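Local atomic coordinates of Lys-gingipain W83 (Porphyromonas gingivalis, PDB entry 6I9A), a protein that cleaves proteins after lysine residues as the catalytic subunit of a secreted cysteine protease of the peptidase C25 family, and may act as a virulence factor in periodontal disease. Residues T308-S312 with Y313-F317; I328-A331 with G332-A336; E26-K29 with P30-T33. All coordinates share one frame; numbering follows the deposited sequence.

In the fold
Interactions 1 and 2 are buried neighbours on consecutive helices, 312-317 and 325-342. Their centres lie about 8 Å apart, and they meet directly where Ala315 CB approaches Ala331 CB at 3.3 Å. Interaction 3 sits on the opposite side of the chain's centre, about 33 Å from interaction 1 and about 30 Å from interaction 2 (centre to centre), on helix 25-37, one side of which faces a parallel sheet while the other reaches solvent. The chemistry follows the place. Interaction 1 combines sodium coordination with capping of a helix start; interaction 2 is an indole-leucine pairing within a covered helix; interaction 3 divides into apolar packing against strands and a water-bridged polar pair outside.

Interaction 1 (T308-S312 with Y313-F317); sequences TSMGS and YDATF. With NA (sodium ion), chain F; NA (sodium ion), chain E.
Gly311 and Asp314 form a helix N-cap contact, made within one turn at the start of helix 312-317, where the loop arriving from helix 285-293 is tied down by a sodium ion. Gly311 occupies the N-cap position. Its N-H donates to Asp314 OD2 at 3.0 Å with an N-H...O angle of 167°, the N3-to-N-cap half of a capping box, the glycine having no side chain to complete it; OD2 is met on its anti side. With CG anti to the carbonyl carbon (chi1 -61°), the carboxylate swings back over the loop, and the same OD2 also binds sodium. Thr308 OG1 reaches this ion at 2.4 Å, as does the backbone oxygen Ser309 O; a water, Tyr174 OH and Val293 O complete six ligands. One oxygen thus joins cap and metal, and the cation would probably favour the deprotonated, charged carboxylate, while Asp314 OD1 is engaged by Tyr179.

The Met310 chain runs alongside Asp314 in the opposite sense, bringing Met310 CG to 3.7 Å from Asp314 CB. The thioether continues to Ala315, SD lying 3.8 Å from its CB. Farther along, Ala315 O and Thr316 O bind a second sodium, together with Leu318 O, Ser321 O, Tyr322 O and Asn323 OD1; one sodium thus sits by the loop before the helix, and the other takes carbonyls of its later residues. Ser312 O is gripped twice from opposite faces of its carbonyl plane: Thr316 N donates at 3.0 Å, and Thr316 OG1 donates at 2.8 Å from 36° above the plane.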
loop_
_atom_site.group_PDB
_atom_site.type_symbol
_atom_site.label_atom_id
_atom_site.label_comp_id
_atom_site.label_asym_id
_atom_site.label_seq_id
_atom_site.Cartn_x
_atom_site.Cartn_y
_atom_site.Cartn_z
ATOM N N THR A 308 -23.399 0.190 -8.567
ATOM C CA THR A 308 -22.058 -0.205 -8.999
ATOM C C THR A 308 -21.578 -1.325 -8.102
ATOM O O THR A 308 -22.042 -1.484 -6.963
ATOM C CB THR A 308 -21.065 0.986 -8.982
ATOM O OG1 THR A 308 -21.017 1.533 -7.667
ATOM C CG2 THR A 308 -21.411 2.079 -9.994
ATOM N N SER A 309 -20.581 -2.081 -8.584
ATOM C CA SER A 309 -19.903 -3.039 -7.737
ATOM C C SER A 309 -18.843 -2.327 -6.896
ATOM O O SER A 309 -18.686 -1.087 -6.963
ATOM C CB SER A 309 -19.313 -4.159 -8.580
ATOM O OG SER A 309 -18.184 -3.751 -9.336
ATOM N N MET A 310 -18.073 -3.103 -6.140
ATOM C CA MET A 310 -17.068 -2.501 -5.278
ATOM C C MET A 310 -15.841 -2.017 -6.078
ATOM O O MET A 310 -15.197 -2.774 -6.812
ATOM C CB MET A 310 -16.615 -3.558 -4.256
ATOM C CG MET A 310 -15.698 -2.948 -3.195
ATOM S SD MET A 310 -14.866 -4.133 -2.104
ATOM C CE MET A 310 -13.672 -4.848 -3.253
ATOM N N GLY A 311 -15.484 -0.742 -5.905
ATOM C CA GLY A 311 -14.258 -0.221 -6.485
ATOM C C GLY A 311 -13.262 0.115 -5.404
ATOM O O GLY A 311 -13.429 -0.254 -4.224
ATOM N N SER A 312 -12.168 0.771 -5.809
ATOM C CA SER A 312 -11.082 1.046 -4.868
ATOM C C SER A 312 -11.535 1.957 -3.718
ATOM O O SER A 312 -11.172 1.711 -2.563
ATOM C CB SER A 312 -9.884 1.645 -5.585
ATOM O OG SER A 312 -10.195 2.951 -6.047
ATOM N N TYR A 313 -12.328 2.987 -3.997
ATOM C CA TYR A 313 -12.802 3.849 -2.889
ATOM C C TYR A 313 -13.666 3.050 -1.898
ATOM O O TYR A 313 -13.479 3.127 -0.685
ATOM C CB TYR A 313 -13.623 5.032 -3.404
ATOM C CG TYR A 313 -12.953 6.056 -4.300
ATOM C CD1 TYR A 313 -11.638 6.450 -4.103
ATOM C CD2 TYR A 313 -13.678 6.700 -5.284
ATOM C CE1 TYR A 313 -11.065 7.473 -4.870
ATOM C CE2 TYR A 313 -13.124 7.735 -6.032
ATOM C CZ TYR A 313 -11.822 8.120 -5.818
ATOM O OH TYR A 313 -11.345 9.163 -6.554
ATOM N N ASP A 314 -14.590 2.250 -2.441
ATOM C CA ASP A 314 -15.475 1.450 -1.595
ATOM C C ASP A 314 -14.665 0.518 -0.709
ATOM O O ASP A 314 -14.933 0.397 0.505
ATOM C CB ASP A 314 -16.430 0.586 -2.431
ATOM C CG ASP A 314 -17.388 1.300 -3.349
ATOM O OD1 ASP A 314 -17.992 2.332 -2.904
ATOM O OD2 ASP A 314 -17.558 0.843 -4.505
ATOM N N ALA A 315 -13.648 -0.157 -1.283
ATOM C CA ALA A 315 -12.882 -1.124 -0.524
ATOM C C ALA A 315 -12.095 -0.419 0.557
ATOM O O ALA A 315 -12.051 -0.901 1.705
ATOM C CB ALA A 315 -11.941 -1.844 -1.486
ATOM N N THR A 316 -11.487 0.722 0.211
ATOM C CA THR A 316 -10.699 1.474 1.198
ATOM C C THR A 316 -11.542 1.655 2.464
ATOM O O THR A 316 -11.045 1.450 3.587
ATOM C CB THR A 316 -10.326 2.857 0.600
ATOM O OG1 THR A 316 -9.504 2.679 -0.587
ATOM C CG2 THR A 316 -9.493 3.636 1.597
ATOM N N PHE A 317 -12.794 2.086 2.277
ATOM C CA PHE A 317 -13.629 2.453 3.408
ATOM C C PHE A 317 -14.415 1.313 4.057
ATOM O O PHE A 317 -15.064 1.536 5.072
ATOM C CB PHE A 317 -14.549 3.613 3.004
ATOM C CG PHE A 317 -13.790 4.923 2.988
ATOM C CD1 PHE A 317 -12.961 5.256 1.925
ATOM C CD2 PHE A 317 -13.776 5.749 4.113
ATOM C CE1 PHE A 317 -12.132 6.391 1.985
ATOM C CE2 PHE A 317 -12.988 6.899 4.136
ATOM C CZ PHE A 317 -12.163 7.198 3.106
HETATM NA NA NA F . -19.165 1.122 -6.191
HETATM NA NA NA E . -10.879 -0.942 4.098
HETATM O O HOH W 1 -20.771 -0.102 -4.813
#

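Interaction 2 (I328-A331 with G332-A336); sequences IMWA and GNLAA
Trp330 and Leu334 make an i to i+4 contact on the buried helix 325-342, crossing with the leucine branch against the pyrrole part of the indole: Leu334 CD1 is 3.5 Å from Trp330 CD1. The leucine CG sits 3.8 Å from Trp330 NE1, so the leucine end lies close to both CD1 and NE1 of the indole. Trp330 CG stands anti to the backbone N (chi1 -174°), which carries the indole alongside the next turn. Beneath, Leu334 N bonds Trp330 O at 2.8 Å. On another side of the helix, Asn333 CG packs 3.5 Å from Met329 O, which is bonded by the backbone N of Asn333.

Farther out, Trp354 and Tyr117 each meet the indole edge-to-face. Helix 312-317 rests Ala315 on Ala331 and Thr316 on Ile328. The pair borders a calcium site, the Leu334 side chain lying about 4 Å from that of Phe113, a ligand of that calcium. Trp330 NE1 donates to His6 O, and Asn333 OD1 accepts from Trp291 NE1. The contact itself is apolar, and the indole's rotation is probably set by its bond to His6 O and its ring neighbours as well as by Leu334.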
loop_
_atom_site.group_PDB
_atom_site.type_symbol
_atom_site.label_atom_id
_atom_site.label_comp_id
_atom_site.label_asym_id
_atom_site.label_seq_id
_atom_site.Cartn_x
_atom_site.Cartn_y
_atom_site.Cartn_z
ATOM N N ILE A 328 -5.870 -1.474 -1.815
ATOM C CA ILE A 328 -6.611 -0.418 -2.578
ATOM C C ILE A 328 -6.408 -0.707 -4.063
ATOM O O ILE A 328 -7.359 -0.684 -4.862
ATOM C CB ILE A 328 -6.135 0.986 -2.185
ATOM C CG1 ILE A 328 -6.415 1.246 -0.695
ATOM C CG2 ILE A 328 -6.773 2.035 -3.070
ATOM C CD1 ILE A 328 -5.809 2.538 -0.185
ATOM N N MET A 329 -5.136 -0.969 -4.457
ATOM C CA MET A 329 -4.824 -1.282 -5.864
ATOM C C MET A 329 -5.508 -2.578 -6.309
ATOM O O MET A 329 -6.051 -2.654 -7.398
ATOM C CB MET A 329 -3.304 -1.363 -6.014
ATOM C CG MET A 329 -2.860 -1.646 -7.448
ATOM S SD MET A 329 -1.078 -1.641 -7.637
ATOM C CE MET A 329 -0.646 -3.296 -7.083
ATOM N N TRP A 330 -5.491 -3.582 -5.424
ATOM C CA TRP A 330 -6.108 -4.882 -5.687
ATOM C C TRP A 330 -7.591 -4.682 -5.985
ATOM O O TRP A 330 -8.120 -5.213 -6.957
ATOM C CB TRP A 330 -5.928 -5.748 -4.432
ATOM C CG TRP A 330 -6.384 -7.157 -4.637
ATOM C CD1 TRP A 330 -7.635 -7.651 -4.437
ATOM C CD2 TRP A 330 -5.564 -8.255 -5.005
ATOM N NE1 TRP A 330 -7.639 -9.026 -4.694
ATOM C CE2 TRP A 330 -6.378 -9.407 -5.035
ATOM C CE3 TRP A 330 -4.219 -8.366 -5.328
ATOM C CZ2 TRP A 330 -5.859 -10.675 -5.379
ATOM C CZ3 TRP A 330 -3.713 -9.597 -5.661
ATOM C CH2 TRP A 330 -4.528 -10.724 -5.690
ATOM N N ALA A 331 -8.303 -3.931 -5.137
ATOM C CA ALA A 331 -9.740 -3.686 -5.312
ATOM C C ALA A 331 -10.005 -2.988 -6.648
ATOM O O ALA A 331 -10.976 -3.315 -7.340
ATOM C CB ALA A 331 -10.258 -2.840 -4.144
ATOM N N GLY A 332 -9.173 -2.006 -7.019
ATOM C CA GLY A 332 -9.370 -1.335 -8.311
ATOM C C GLY A 332 -9.249 -2.308 -9.446
ATOM O O GLY A 332 -10.075 -2.347 -10.370
ATOM N N ASN A 333 -8.211 -3.159 -9.384
ATOM C CA ASN A 333 -8.043 -4.145 -10.445
ATOM C C ASN A 333 -9.161 -5.170 -10.464
ATOM O O ASN A 333 -9.567 -5.587 -11.554
ATOM C CB ASN A 333 -6.692 -4.832 -10.307
ATOM C CG ASN A 333 -5.490 -3.962 -10.582
ATOM O OD1 ASN A 333 -5.600 -2.839 -11.096
ATOM N ND2 ASN A 333 -4.307 -4.493 -10.201
ATOM N N LEU A 334 -9.710 -5.534 -9.289
ATOM C CA LEU A 334 -10.857 -6.435 -9.279
ATOM C C LEU A 334 -12.040 -5.806 -9.978
ATOM O O LEU A 334 -12.753 -6.470 -10.719
ATOM C CB LEU A 334 -11.276 -6.774 -7.842
ATOM C CG LEU A 334 -10.360 -7.684 -7.029
ATOM C CD1 LEU A 334 -10.957 -7.827 -5.630
ATOM C CD2 LEU A 334 -10.259 -9.087 -7.665
ATOM N N ALA A 335 -12.269 -4.501 -9.731
ATOM C CA ALA A 335 -13.409 -3.838 -10.366
ATOM C C ALA A 335 -13.225 -3.794 -11.890
ATOM O O ALA A 335 -14.205 -4.020 -12.628
ATOM C CB ALA A 335 -13.550 -2.423 -9.797
ATOM N N ALA A 336 -12.008 -3.488 -12.369
ATOM C CA ALA A 336 -11.794 -3.477 -13.807
ATOM C C ALA A 336 -12.014 -4.888 -14.383
ATOM O O ALA A 336 -12.476 -5.038 -15.524
ATOM C CB ALA A 336 -10.381 -2.998 -14.099
#

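Interaction 3 (E26-K29 with P30-T33); sequences EALK and PWLT
Between Lys29 and Pro30 the helix 25-37, the connecting helix of a beta-alpha-beta unit between strands 14-20 and 40-46, is kinked, because Pro30 N has no hydrogen to give and Trp31 N makes no i to i-4 bond to Ala27 O, only a weak one to Leu28 O. The proline ring crowds the turn before, its CD lying 3.3 Å from the same Ala27 O. Leu28 O receives a regular bond from Leu32 N at 3.0 Å, with an N-H...O angle of 168°, beside the weak, bent one from Trp31 N (124°). Regular helical bonding then resumes, with Thr33 N donating to Lys29 O.

The inner side of the helix is apolar. Leu28 and Trp31 run alongside one another, with Leu28 CD1 3.7 Å from Trp31 CE3. Leu32 lies across Leu28, CG to CG of the two leucines at 3.9 Å. Leu32 packs on Leu42 and Val44 of strand 40-46, whereas Trp31 reaches Met16, Phe119 and Met121 on the other strands and Ile133 of helix 126-141, its NE1 bonded to Asp362 OD2.

The outer side is polar. Lys29 runs extended until a bend at its last torsion (chi4 55°), which turns the ammonium group back toward Thr33. The two ends do not bond directly; one water spans them, accepting from Lys29 NZ at 2.9 Å and lying 2.9 Å from Thr33 OG1.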
loop_
_atom_site.group_PDB
_atom_site.type_symbol
_atom_site.label_atom_id
_atom_site.label_comp_id
_atom_site.label_asym_id
_atom_site.label_seq_id
_atom_site.Cartn_x
_atom_site.Cartn_y
_atom_site.Cartn_z
ATOM N N GLU A 26 22.115 -2.344 5.247
ATOM C CA GLU A 26 22.158 -1.492 6.429
ATOM C C GLU A 26 20.982 -0.526 6.484
ATOM O O GLU A 26 20.357 -0.376 7.535
ATOM C CB GLU A 26 23.481 -0.734 6.400
ATOM C CG GLU A 26 23.669 0.260 7.532
ATOM C CD GLU A 26 24.991 1.009 7.471
ATOM O OE1 GLU A 26 25.630 1.048 6.393
ATOM O OE2 GLU A 26 25.386 1.566 8.517
ATOM N N ALA A 27 20.662 0.108 5.340
ATOM C CA ALA A 27 19.558 1.063 5.310
ATOM C C ALA A 27 18.206 0.395 5.600
ATOM O O ALA A 27 17.307 1.032 6.151
ATOM C CB ALA A 27 19.515 1.784 3.956
ATOM N N LEU A 28 18.060 -0.862 5.211
ATOM C CA LEU A 28 16.778 -1.535 5.384
ATOM C C LEU A 28 16.523 -1.922 6.840
ATOM O O LEU A 28 15.363 -2.110 7.233
ATOM C CB LEU A 28 16.799 -2.800 4.504
ATOM C CG LEU A 28 15.506 -3.494 4.144
ATOM C CD1 LEU A 28 14.483 -2.552 3.561
ATOM C CD2 LEU A 28 15.802 -4.670 3.218
ATOM N N LYS A 29 17.586 -2.087 7.650
ATOM C CA LYS A 29 17.401 -2.611 9.010
ATOM C C LYS A 29 16.306 -1.898 9.852
ATOM O O LYS A 29 15.517 -2.620 10.456
ATOM C CB LYS A 29 18.737 -2.623 9.777
ATOM C CG LYS A 29 18.602 -3.489 11.032
ATOM C CD LYS A 29 19.890 -4.091 11.562
ATOM C CE LYS A 29 19.704 -4.556 13.002
ATOM N NZ LYS A 29 18.558 -5.503 13.197
ATOM N N PRO A 30 16.214 -0.556 9.940
ATOM C CA PRO A 30 15.181 0.029 10.813
ATOM C C PRO A 30 13.769 -0.307 10.350
ATOM O O PRO A 30 12.840 -0.428 11.161
ATOM C CB PRO A 30 15.436 1.545 10.743
ATOM C CG PRO A 30 16.838 1.683 10.245
ATOM C CD PRO A 30 17.124 0.483 9.399
ATOM N N TRP A 31 13.595 -0.492 9.020
ATOM C CA TRP A 31 12.271 -0.853 8.493
ATOM C C TRP A 31 11.971 -2.304 8.873
ATOM O O TRP A 31 10.853 -2.597 9.353
ATOM C CB TRP A 31 12.290 -0.656 6.977
ATOM C CG TRP A 31 10.982 -0.862 6.268
ATOM C CD1 TRP A 31 9.955 0.045 6.139
ATOM C CD2 TRP A 31 10.606 -2.005 5.479
ATOM N NE1 TRP A 31 8.972 -0.472 5.309
ATOM C CE2 TRP A 31 9.362 -1.717 4.883
ATOM C CE3 TRP A 31 11.217 -3.234 5.196
ATOM C CZ2 TRP A 31 8.711 -2.615 4.037
ATOM C CZ3 TRP A 31 10.586 -4.130 4.347
ATOM C CH2 TRP A 31 9.335 -3.825 3.785
ATOM N N LEU A 32 12.934 -3.215 8.706
ATOM C CA LEU A 32 12.712 -4.610 9.120
ATOM C C LEU A 32 12.463 -4.726 10.623
ATOM O O LEU A 32 11.607 -5.499 11.065
ATOM C CB LEU A 32 13.943 -5.464 8.734
ATOM C CG LEU A 32 14.227 -5.536 7.230
ATOM C CD1 LEU A 32 15.569 -6.183 7.003
ATOM C CD2 LEU A 32 13.083 -6.208 6.437
ATOM N N THR A 33 13.170 -3.942 11.419
ATOM C CA THR A 33 12.985 -3.969 12.881
ATOM C C THR A 33 11.538 -3.636 13.221
ATOM O O THR A 33 10.877 -4.327 13.991
ATOM C CB THR A 33 13.951 -3.029 13.567
ATOM O OG1 THR A 33 15.284 -3.506 13.333
ATOM C CG2 THR A 33 13.678 -2.883 15.059
HETATM O O HOH W 2 15.981 -5.964 12.003
#